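Long-range contact in scytovirin (Scytonema varium, PDB 2QSK), which is an antiviral lectin with strong activity against T-tropic HIV-1 that inhibits viral fusion and infection of cells: residues G3-C7 and P52-W56. Residues are numbered along the deposited sequence; the frame is centred on the assembly and turned at random.
Sequences GPTYC and PTYCW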
loop_
_atom_site.group_PDB
_atom_site.type_symbol
_atom_site.label_atom_id
_atom_site.label_comp_id
_atom_site.label_asym_id
_atom_site.label_seq_id
_atom_site.Cartn_x
_atom_site.Cartn_y
_atom_site.Cartn_z
ATOM N N GLY A 3 3.317 -9.704 -5.136
ATOM C CA GLY A 3 4.560 -9.082 -5.512
ATOM C C GLY A 3 4.598 -7.654 -5.018
ATOM O O GLY A 3 3.659 -7.188 -4.341
ATOM N N PRO A 4 5.680 -6.933 -5.319
ATOM C CA PRO A 4 5.920 -5.623 -4.692
ATOM C C PRO A 4 4.921 -4.530 -5.045
ATOM O O PRO A 4 4.871 -3.519 -4.334
ATOM C CB PRO A 4 7.323 -5.263 -5.176
ATOM C CG PRO A 4 7.503 -6.049 -6.445
ATOM C CD PRO A 4 6.789 -7.347 -6.198
ATOM N N THR A 5 4.149 -4.692 -6.119
ATOM C CA THR A 5 3.128 -3.700 -6.462
ATOM C C THR A 5 1.805 -3.936 -5.742
ATOM O O THR A 5 0.873 -3.144 -5.922
ATOM C CB THR A 5 2.846 -3.620 -7.985
ATOM O OG1 THR A 5 2.118 -4.770 -8.413
ATOM C CG2 THR A 5 4.129 -3.436 -8.795
ATOM N N TYR A 6 1.702 -4.998 -4.938
ATOM C CA TYR A 6 0.535 -5.211 -4.086
ATOM C C TYR A 6 0.742 -4.437 -2.783
ATOM O O TYR A 6 1.769 -4.605 -2.123
ATOM C CB TYR A 6 0.360 -6.693 -3.777
ATOM C CG TYR A 6 -0.872 -6.950 -2.930
ATOM C CD1 TYR A 6 -2.148 -6.773 -3.461
ATOM C CD2 TYR A 6 -0.758 -7.333 -1.595
ATOM C CE1 TYR A 6 -3.275 -6.970 -2.697
ATOM C CE2 TYR A 6 -1.887 -7.568 -0.837
ATOM C CZ TYR A 6 -3.137 -7.370 -1.378
ATOM O OH TYR A 6 -4.295 -7.570 -0.644
ATOM N N CYS A 7 -0.224 -3.584 -2.414
ATOM C CA CYS A 7 -0.096 -2.753 -1.216
ATOM C C CYS A 7 -1.161 -3.112 -0.200
ATOM O O CYS A 7 -2.352 -3.109 -0.513
ATOM C CB CYS A 7 -0.178 -1.272 -1.540
ATOM S SG CYS A 7 1.265 -0.579 -2.362
ATOM N N PRO A 52 4.164 2.101 -9.178
ATOM C CA PRO A 52 3.313 1.029 -8.695
ATOM C C PRO A 52 3.716 0.338 -7.394
ATOM O O PRO A 52 2.882 -0.385 -6.839
ATOM C CB PRO A 52 3.279 0.051 -9.874
ATOM C CG PRO A 52 3.629 0.886 -11.084
ATOM C CD PRO A 52 4.630 1.857 -10.557
ATOM N N THR A 53 4.948 0.538 -6.910
ATOM C CA THR A 53 5.335 -0.027 -5.616
ATOM C C THR A 53 5.241 0.960 -4.470
ATOM O O THR A 53 5.565 0.577 -3.343
ATOM C CB THR A 53 6.738 -0.688 -5.632
ATOM O OG1 THR A 53 7.757 0.312 -5.638
ATOM C CG2 THR A 53 6.895 -1.640 -6.805
ATOM N N TYR A 54 4.773 2.196 -4.724
ATOM C CA TYR A 54 4.628 3.199 -3.697
ATOM C C TYR A 54 3.268 3.020 -3.012
ATOM O O TYR A 54 2.230 3.098 -3.666
ATOM C CB TYR A 54 4.703 4.590 -4.305
ATOM C CG TYR A 54 4.694 5.702 -3.286
ATOM C CD1 TYR A 54 5.806 5.951 -2.507
ATOM C CD2 TYR A 54 3.568 6.526 -3.101
ATOM C CE1 TYR A 54 5.823 6.982 -1.579
ATOM C CE2 TYR A 54 3.576 7.563 -2.187
ATOM C CZ TYR A 54 4.708 7.778 -1.415
ATOM O OH TYR A 54 4.755 8.775 -0.478
ATOM N N CYS A 55 3.285 2.765 -1.701
ATOM C CA CYS A 55 2.051 2.523 -0.935
ATOM C C CYS A 55 1.732 3.731 -0.061
ATOM O O CYS A 55 2.546 4.140 0.762
ATOM C CB CYS A 55 2.179 1.304 -0.057
ATOM S SG CYS A 55 2.629 -0.225 -0.882
ATOM N N TRP A 56 0.536 4.289 -0.234
ATOM C CA TRP A 56 0.124 5.444 0.566
ATOM C C TRP A 56 -1.385 5.410 0.764
ATOM O O TRP A 56 -2.124 5.249 -0.201
ATOM C CB TRP A 56 0.528 6.745 -0.131
ATOM C CG TRP A 56 0.268 7.935 0.704
ATOM C CD1 TRP A 56 -0.845 8.712 0.685
ATOM C CD2 TRP A 56 1.122 8.485 1.699
ATOM N NE1 TRP A 56 -0.743 9.723 1.599
ATOM C CE2 TRP A 56 0.457 9.608 2.237
ATOM C CE3 TRP A 56 2.387 8.146 2.190
ATOM C CZ2 TRP A 56 1.006 10.391 3.241
ATOM C CZ3 TRP A 56 2.933 8.935 3.183
ATOM C CH2 TRP A 56 2.245 10.042 3.696
#
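Cys7 and Cys55 join the two segments covalently, and the contact illustrates how a small protein almost without regular secondary structure can tie duplicated pieces of chain together. The SG atoms are 2.0 Å apart with chi3 at -79°, within the range of an unstrained disulfide. Both CB atoms point across to the other segment, and both sulfurs are swung opposite their carbonyl carbons, a shared placement that lets them meet midway between the backbones. The linked residues occupy matching places in a repeated Pro-Thr-Tyr-Cys sequence.

To one side of the bridge, nearer the start of each segment, the touching is apolar and light, and no hydrogen bond crosses. Thr5 runs alongside Pro52, its CG2 3.7 Å from Pro52 CB. The methyl groups of Thr5 and Thr53 meet, CG2 to CG2, at 3.9 Å, while that of Thr53 also reaches the ring carbon CB of Pro4 at 4.0 Å.

Carbonyl oxygens supply the remaining contacts. Pro52 O receives a CA-H...O contact from Thr5 CA (3.3 Å, 131° at the hydrogen) and is hydrogen-bonded to His92 ND1. Pro4 O lies 3.6 Å from Thr53 CB and is hydrogen-bonded to Arg43 NE. Internal to segment 3-7, and crossing nothing, Tyr6 N closes a type I turn onto Gly3 O at 3.0 Å.

Both tyrosines turn away from the junction and bond through OH to distant backbone carbonyls, Tyr6 to Lys24 O and Tyr54 to Lys72 O. Segment 3-7 precedes the hairpin of strands 31-32 and 38-39, segment 52-56 precedes that of strands 79-80 and 86-87, and the disulfide links the chain leading into one to the chain leading into the other.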